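Local coordinates for protein mandelate racemase/muconate lactonizing enzyme/Enolase superfamily (Rhodobacter sphaeroides, PDB 2HZG) that belongs to the mandelate racemase/muconate lactonizing enzyme branch of the enolase superfamily and carries a metal-binding barrel domain, at residues Q295-H309 and P318-P331. Sequence-based numbering, arbitrary orientation.
Sequences QARGITYVNHTFTSH and PFAGLEADRICEYP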
loop_
_atom_site.group_PDB
_atom_site.type_symbol
_atom_site.label_atom_id
_atom_site.label_comp_id
_atom_site.label_asym_id
_atom_site.label_seq_id
_atom_site.Cartn_x
_atom_site.Cartn_y
_atom_site.Cartn_z
ATOM N N GLN A 295 -11.585 -7.312 -19.901
ATOM C CA GLN A 295 -12.224 -7.541 -21.205
ATOM C C GLN A 295 -11.200 -7.757 -22.315
ATOM O O GLN A 295 -11.322 -8.709 -23.092
ATOM C CB GLN A 295 -13.136 -6.361 -21.579
ATOM C CG GLN A 295 -14.455 -6.327 -20.819
ATOM C CD GLN A 295 -15.421 -7.398 -21.288
ATOM O OE1 GLN A 295 -16.068 -7.244 -22.315
ATOM N NE2 GLN A 295 -15.514 -8.495 -20.542
ATOM N N ALA A 296 -10.191 -6.889 -22.390
ATOM C CA ALA A 296 -9.124 -7.042 -23.391
ATOM C C ALA A 296 -8.411 -8.406 -23.284
ATOM O O ALA A 296 -7.969 -8.965 -24.304
ATOM C CB ALA A 296 -8.135 -5.927 -23.271
ATOM N N ARG A 297 -8.332 -8.936 -22.055
ATOM C CA ARG A 297 -7.663 -10.198 -21.750
ATOM C C ARG A 297 -8.566 -11.421 -21.735
ATOM O O ARG A 297 -8.079 -12.544 -21.633
ATOM C CB ARG A 297 -6.981 -10.102 -20.386
ATOM C CG ARG A 297 -5.701 -9.323 -20.394
ATOM C CD ARG A 297 -5.508 -8.610 -19.065
ATOM N NE ARG A 297 -4.264 -7.837 -19.060
ATOM C CZ ARG A 297 -4.127 -6.612 -19.553
ATOM N NH1 ARG A 297 -2.937 -6.041 -19.518
ATOM N NH2 ARG A 297 -5.155 -5.965 -20.098
ATOM N N GLY A 298 -9.878 -11.216 -21.780
ATOM C CA GLY A 298 -10.807 -12.332 -21.728
ATOM C C GLY A 298 -10.843 -12.966 -20.349
ATOM O O GLY A 298 -11.152 -14.152 -20.206
ATOM N N ILE A 299 -10.516 -12.165 -19.336
ATOM C CA ILE A 299 -10.597 -12.584 -17.936
ATOM C C ILE A 299 -11.924 -12.112 -17.330
ATOM O O ILE A 299 -12.289 -10.950 -17.448
ATOM C CB ILE A 299 -9.365 -12.077 -17.116
ATOM C CG1 ILE A 299 -8.073 -12.710 -17.678
ATOM C CG2 ILE A 299 -9.531 -12.388 -15.598
ATOM C CD1 ILE A 299 -6.781 -12.100 -17.166
ATOM N N THR A 300 -12.639 -13.027 -16.686
ATOM C CA THR A 300 -13.880 -12.702 -15.993
ATOM C C THR A 300 -13.656 -11.728 -14.835
ATOM O O THR A 300 -12.819 -11.956 -13.963
ATOM C CB THR A 300 -14.581 -13.960 -15.465
ATOM O OG1 THR A 300 -14.780 -14.883 -16.540
ATOM C CG2 THR A 300 -15.967 -13.596 -14.823
ATOM N N TYR A 301 -14.420 -10.638 -14.852
ATOM C CA TYR A 301 -14.410 -9.642 -13.794
ATOM C C TYR A 301 -15.570 -9.912 -12.823
ATOM O O TYR A 301 -16.673 -10.219 -13.246
ATOM C CB TYR A 301 -14.538 -8.245 -14.418
ATOM C CG TYR A 301 -14.495 -7.101 -13.447
ATOM C CD1 TYR A 301 -13.359 -6.280 -13.352
ATOM C CD2 TYR A 301 -15.624 -6.775 -12.669
ATOM C CE1 TYR A 301 -13.332 -5.194 -12.466
ATOM C CE2 TYR A 301 -15.603 -5.701 -11.776
ATOM C CZ TYR A 301 -14.457 -4.922 -11.685
ATOM O OH TYR A 301 -14.445 -3.870 -10.821
ATOM N N VAL A 302 -15.291 -9.809 -11.524
ATOM C CA VAL A 302 -16.306 -9.978 -10.497
ATOM C C VAL A 302 -16.057 -8.886 -9.479
ATOM O O VAL A 302 -14.912 -8.500 -9.248
ATOM C CB VAL A 302 -16.239 -11.384 -9.773
ATOM C CG1 VAL A 302 -17.564 -11.687 -9.056
ATOM C CG2 VAL A 302 -15.893 -12.545 -10.741
ATOM N N ASN A 303 -17.122 -8.371 -8.881
ATOM C CA ASN A 303 -16.956 -7.530 -7.708
ATOM C C ASN A 303 -16.428 -8.335 -6.516
ATOM O O ASN A 303 -16.702 -9.546 -6.396
ATOM C CB ASN A 303 -18.280 -6.867 -7.321
ATOM C CG ASN A 303 -19.333 -7.876 -6.918
ATOM O OD1 ASN A 303 -19.568 -8.850 -7.623
ATOM N ND2 ASN A 303 -19.947 -7.665 -5.773
ATOM N N HIS A 304 -15.654 -7.668 -5.662
ATOM C CA HIS A 304 -15.491 -8.116 -4.293
ATOM C C HIS A 304 -16.368 -7.234 -3.413
ATOM O O HIS A 304 -16.165 -6.023 -3.354
ATOM C CB HIS A 304 -14.039 -8.032 -3.787
ATOM C CG HIS A 304 -13.932 -8.277 -2.315
ATOM N ND1 HIS A 304 -13.988 -7.264 -1.383
ATOM C CD2 HIS A 304 -13.861 -9.431 -1.610
ATOM C CE1 HIS A 304 -13.932 -7.777 -0.167
ATOM N NE2 HIS A 304 -13.850 -9.091 -0.279
ATOM N N THR A 305 -17.357 -7.842 -2.751
ATOM C CA THR A 305 -18.202 -7.133 -1.791
ATOM C C THR A 305 -18.530 -8.041 -0.621
ATOM O O THR A 305 -19.075 -9.112 -0.827
ATOM C CB THR A 305 -19.563 -6.706 -2.402
ATOM O OG1 THR A 305 -19.333 -5.936 -3.581
ATOM C CG2 THR A 305 -20.369 -5.871 -1.392
ATOM N N PHE A 306 -18.233 -7.597 0.595
ATOM C CA PHE A 306 -18.613 -8.374 1.772
ATOM C C PHE A 306 -19.436 -7.524 2.767
ATOM O O PHE A 306 -19.672 -7.931 3.911
ATOM C CB PHE A 306 -17.353 -8.981 2.451
ATOM C CG PHE A 306 -17.617 -10.289 3.173
ATOM C CD1 PHE A 306 -17.996 -11.437 2.461
ATOM C CD2 PHE A 306 -17.469 -10.380 4.558
ATOM C CE1 PHE A 306 -18.210 -12.638 3.111
ATOM C CE2 PHE A 306 -17.714 -11.594 5.235
ATOM C CZ PHE A 306 -18.092 -12.718 4.500
ATOM N N THR A 307 -19.882 -6.351 2.326
ATOM C CA THR A 307 -20.387 -5.351 3.267
ATOM C C THR A 307 -21.785 -4.817 2.875
ATOM O O THR A 307 -22.662 -5.620 2.516
ATOM C CB THR A 307 -19.326 -4.228 3.492
ATOM O OG1 THR A 307 -18.997 -3.641 2.228
ATOM C CG2 THR A 307 -18.057 -4.819 4.101
ATOM N N SER A 308 -22.009 -3.502 2.968
ATOM C CA SER A 308 -23.346 -2.905 2.760
ATOM C C SER A 308 -23.817 -2.972 1.294
ATOM O O SER A 308 -23.055 -3.277 0.384
ATOM C CB SER A 308 -23.356 -1.440 3.206
ATOM O OG SER A 308 -22.666 -0.639 2.239
ATOM N N HIS A 309 -25.078 -2.637 1.049
ATOM C CA HIS A 309 -25.515 -2.533 -0.344
ATOM C C HIS A 309 -25.016 -1.268 -1.025
ATOM O O HIS A 309 -24.993 -1.219 -2.234
ATOM C CB HIS A 309 -27.029 -2.674 -0.484
ATOM C CG HIS A 309 -27.493 -4.091 -0.382
ATOM N ND1 HIS A 309 -28.573 -4.576 -1.086
ATOM C CD2 HIS A 309 -27.002 -5.140 0.323
ATOM C CE1 HIS A 309 -28.737 -5.859 -0.811
ATOM N NE2 HIS A 309 -27.800 -6.225 0.044
ATOM N N PRO A 318 -18.774 -1.021 -12.083
ATOM C CA PRO A 318 -17.735 -1.170 -13.117
ATOM C C PRO A 318 -17.922 -2.306 -14.125
ATOM O O PRO A 318 -17.198 -2.353 -15.129
ATOM C CB PRO A 318 -16.469 -1.429 -12.293
ATOM C CG PRO A 318 -16.806 -0.894 -10.912
ATOM C CD PRO A 318 -18.214 -1.278 -10.742
ATOM N N PHE A 319 -18.843 -3.230 -13.863
ATOM C CA PHE A 319 -19.114 -4.281 -14.840
ATOM C C PHE A 319 -20.595 -4.413 -15.171
ATOM O O PHE A 319 -21.018 -5.424 -15.727
ATOM C CB PHE A 319 -18.424 -5.635 -14.481
ATOM C CG PHE A 319 -19.045 -6.427 -13.312
ATOM C CD1 PHE A 319 -19.468 -7.753 -13.511
ATOM C CD2 PHE A 319 -19.103 -5.901 -12.011
ATOM C CE1 PHE A 319 -19.968 -8.520 -12.466
ATOM C CE2 PHE A 319 -19.621 -6.643 -10.959
ATOM C CZ PHE A 319 -20.057 -7.977 -11.179
ATOM N N ALA A 320 -21.365 -3.362 -14.862
ATOM C CA ALA A 320 -22.809 -3.333 -15.113
ATOM C C ALA A 320 -23.117 -3.632 -16.583
ATOM O O ALA A 320 -24.027 -4.390 -16.897
ATOM C CB ALA A 320 -23.394 -1.975 -14.722
ATOM N N GLY A 321 -22.348 -3.030 -17.484
ATOM C CA GLY A 321 -22.616 -3.156 -18.913
ATOM C C GLY A 321 -21.948 -4.334 -19.576
ATOM O O GLY A 321 -22.073 -4.500 -20.786
ATOM N N LEU A 322 -21.246 -5.158 -18.797
ATOM C CA LEU A 322 -20.620 -6.368 -19.333
ATOM C C LEU A 322 -21.525 -7.583 -19.130
ATOM O O LEU A 322 -21.483 -8.263 -18.094
ATOM C CB LEU A 322 -19.240 -6.592 -18.709
ATOM C CG LEU A 322 -18.246 -5.436 -18.806
ATOM C CD1 LEU A 322 -16.922 -5.890 -18.187
ATOM C CD2 LEU A 322 -18.046 -4.966 -20.255
ATOM N N GLU A 323 -22.368 -7.836 -20.131
ATOM C CA GLU A 323 -23.430 -8.799 -19.992
ATOM C C GLU A 323 -22.957 -10.208 -19.647
ATOM O O GLU A 323 -23.600 -10.877 -18.841
ATOM C CB GLU A 323 -24.289 -8.824 -21.248
ATOM C CG GLU A 323 -25.538 -9.689 -21.073
ATOM C CD GLU A 323 -26.513 -9.572 -22.230
ATOM O OE1 GLU A 323 -26.215 -8.853 -23.218
ATOM O OE2 GLU A 323 -27.584 -10.201 -22.136
ATOM N N ALA A 324 -21.838 -10.642 -20.230
ATOM C CA ALA A 324 -21.362 -12.010 -20.057
ATOM C C ALA A 324 -20.680 -12.234 -18.706
ATOM O O ALA A 324 -20.612 -13.364 -18.235
ATOM C CB ALA A 324 -20.434 -12.432 -21.221
ATOM N N ASP A 325 -20.175 -11.167 -18.086
ATOM C CA ASP A 325 -19.624 -11.280 -16.730
ATOM C C ASP A 325 -20.770 -11.297 -15.734
ATOM O O ASP A 325 -21.084 -10.302 -15.092
ATOM C CB ASP A 325 -18.581 -10.190 -16.466
ATOM C CG ASP A 325 -17.261 -10.479 -17.192
ATOM O OD1 ASP A 325 -17.231 -11.339 -18.089
ATOM O OD2 ASP A 325 -16.248 -9.867 -16.871
ATOM N N ARG A 326 -21.408 -12.455 -15.645
ATOM C CA ARG A 326 -22.734 -12.560 -15.034
ATOM C C ARG A 326 -22.749 -12.870 -13.560
ATOM O O ARG A 326 -23.757 -12.704 -12.918
ATOM C CB ARG A 326 -23.582 -13.602 -15.770
ATOM C CG ARG A 326 -23.844 -13.201 -17.192
ATOM C CD ARG A 326 -25.121 -13.811 -17.793
ATOM N NE ARG A 326 -25.397 -13.236 -19.114
ATOM C CZ ARG A 326 -24.831 -13.652 -20.252
ATOM N NH1 ARG A 326 -23.954 -14.657 -20.238
ATOM N NH2 ARG A 326 -25.136 -13.058 -21.410
ATOM N N ILE A 327 -21.669 -13.361 -13.001
ATOM C CA ILE A 327 -21.756 -13.636 -11.575
ATOM C C ILE A 327 -21.283 -12.425 -10.740
ATOM O O ILE A 327 -20.448 -11.633 -11.201
ATOM C CB ILE A 327 -21.058 -14.938 -11.189
ATOM C CG1 ILE A 327 -19.610 -14.700 -10.868
ATOM C CG2 ILE A 327 -21.220 -16.016 -12.306
ATOM C CD1 ILE A 327 -19.207 -15.494 -9.701
ATOM N N CYS A 328 -21.868 -12.266 -9.553
ATOM C CA CYS A 328 -21.426 -11.247 -8.621
ATOM C C CYS A 328 -21.386 -11.814 -7.231
ATOM O O CYS A 328 -22.144 -12.737 -6.904
ATOM C CB CYS A 328 -22.324 -9.997 -8.661
ATOM S SG CYS A 328 -24.021 -10.263 -8.081
ATOM N N GLU A 329 -20.500 -11.253 -6.419
ATOM C CA GLU A 329 -20.465 -11.543 -4.999
ATOM C C GLU A 329 -21.603 -10.845 -4.264
ATOM O O GLU A 329 -21.849 -9.647 -4.450
ATOM C CB GLU A 329 -19.117 -11.152 -4.382
ATOM C CG GLU A 329 -18.964 -11.612 -2.947
ATOM C CD GLU A 329 -17.544 -11.486 -2.400
ATOM O OE1 GLU A 329 -16.744 -10.713 -2.975
ATOM O OE2 GLU A 329 -17.230 -12.145 -1.363
ATOM N N TYR A 330 -22.268 -11.604 -3.404
ATOM C CA TYR A 330 -23.358 -11.085 -2.605
ATOM C C TYR A 330 -23.137 -11.428 -1.128
ATOM O O TYR A 330 -23.149 -12.594 -0.770
ATOM C CB TYR A 330 -24.704 -11.656 -3.098
ATOM C CG TYR A 330 -25.885 -11.000 -2.426
ATOM C CD1 TYR A 330 -26.461 -9.830 -2.952
ATOM C CD2 TYR A 330 -26.386 -11.499 -1.228
ATOM C CE1 TYR A 330 -27.539 -9.202 -2.297
ATOM C CE2 TYR A 330 -27.456 -10.885 -0.571
ATOM C CZ TYR A 330 -28.029 -9.745 -1.121
ATOM O OH TYR A 330 -29.072 -9.148 -0.459
ATOM N N PRO A 331 -22.998 -10.414 -0.252
ATOM C CA PRO A 331 -22.792 -10.756 1.161
ATOM C C PRO A 331 -24.075 -11.337 1.771
ATOM O O PRO A 331 -25.064 -10.624 1.950
ATOM C CB PRO A 331 -22.457 -9.409 1.826
ATOM C CG PRO A 331 -22.869 -8.384 0.904
ATOM C CD PRO A 331 -23.063 -8.958 -0.475
HETATM O O HOH W 1 -14.125 -9.071 -18.160
HETATM O O HOH W 2 -17.501 -10.680 -20.706
HETATM O O HOH W 3 -17.305 -14.157 -17.925
HETATM O O HOH W 4 -18.685 -11.953 -13.353
HETATM O O HOH W 5 -26.457 -8.446 1.818
#
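Strands 300-303 and 327-331 run parallel, their short axes 5.5 Å apart at closest and 19° from alignment, yet side chains and water rather than paired backbones join them. The amide of Asn-303 bridges the strands with two bonds: its OD1 accepts from Glu-329 N at 2.8 Å, while ND2 gives a nearly straight bond to Glu-329 O at 3.0 Å, lying in the carbonyl plane on a lone pair. A third bond, ND2 to Thr-305 OG1, fixes the amide flip. Nearby, water 4 donates to both Tyr-301 O and Ile-327 O. One end of the seam is tied by Asp-325, whose OD2 is met from above the carboxylate plane by Tyr-301 N at 2.8 Å; water 1 links OD2 to Gln-295 NE2 and Ile-299 O. The Tyr-301 ring meets Phe-319 obliquely, planes 48° apart, and Tyr-301 CD2 lies 3.5 Å from Phe-319 CG. At the C-terminal end, Glu-329 stretches out, CG anti to the backbone N (chi1 -172°), and OE1 takes Thr-305 N at 2.9 Å; OE2 turns to Lys-165 and Ser-139. His-304, whose ND1 is hydrogen-bonded to Asp-277, runs alongside this carboxylate, its side chain about 4 Å from a sodium ion. As the outermost strands of the eight-stranded parallel sheet, 300-303 and 327-331 close the enolase-type barrel between its seventh and eighth strands, and the buried Glu-329 carboxylate is fixed in position by a backbone N-H, a lysine and a hydroxyl.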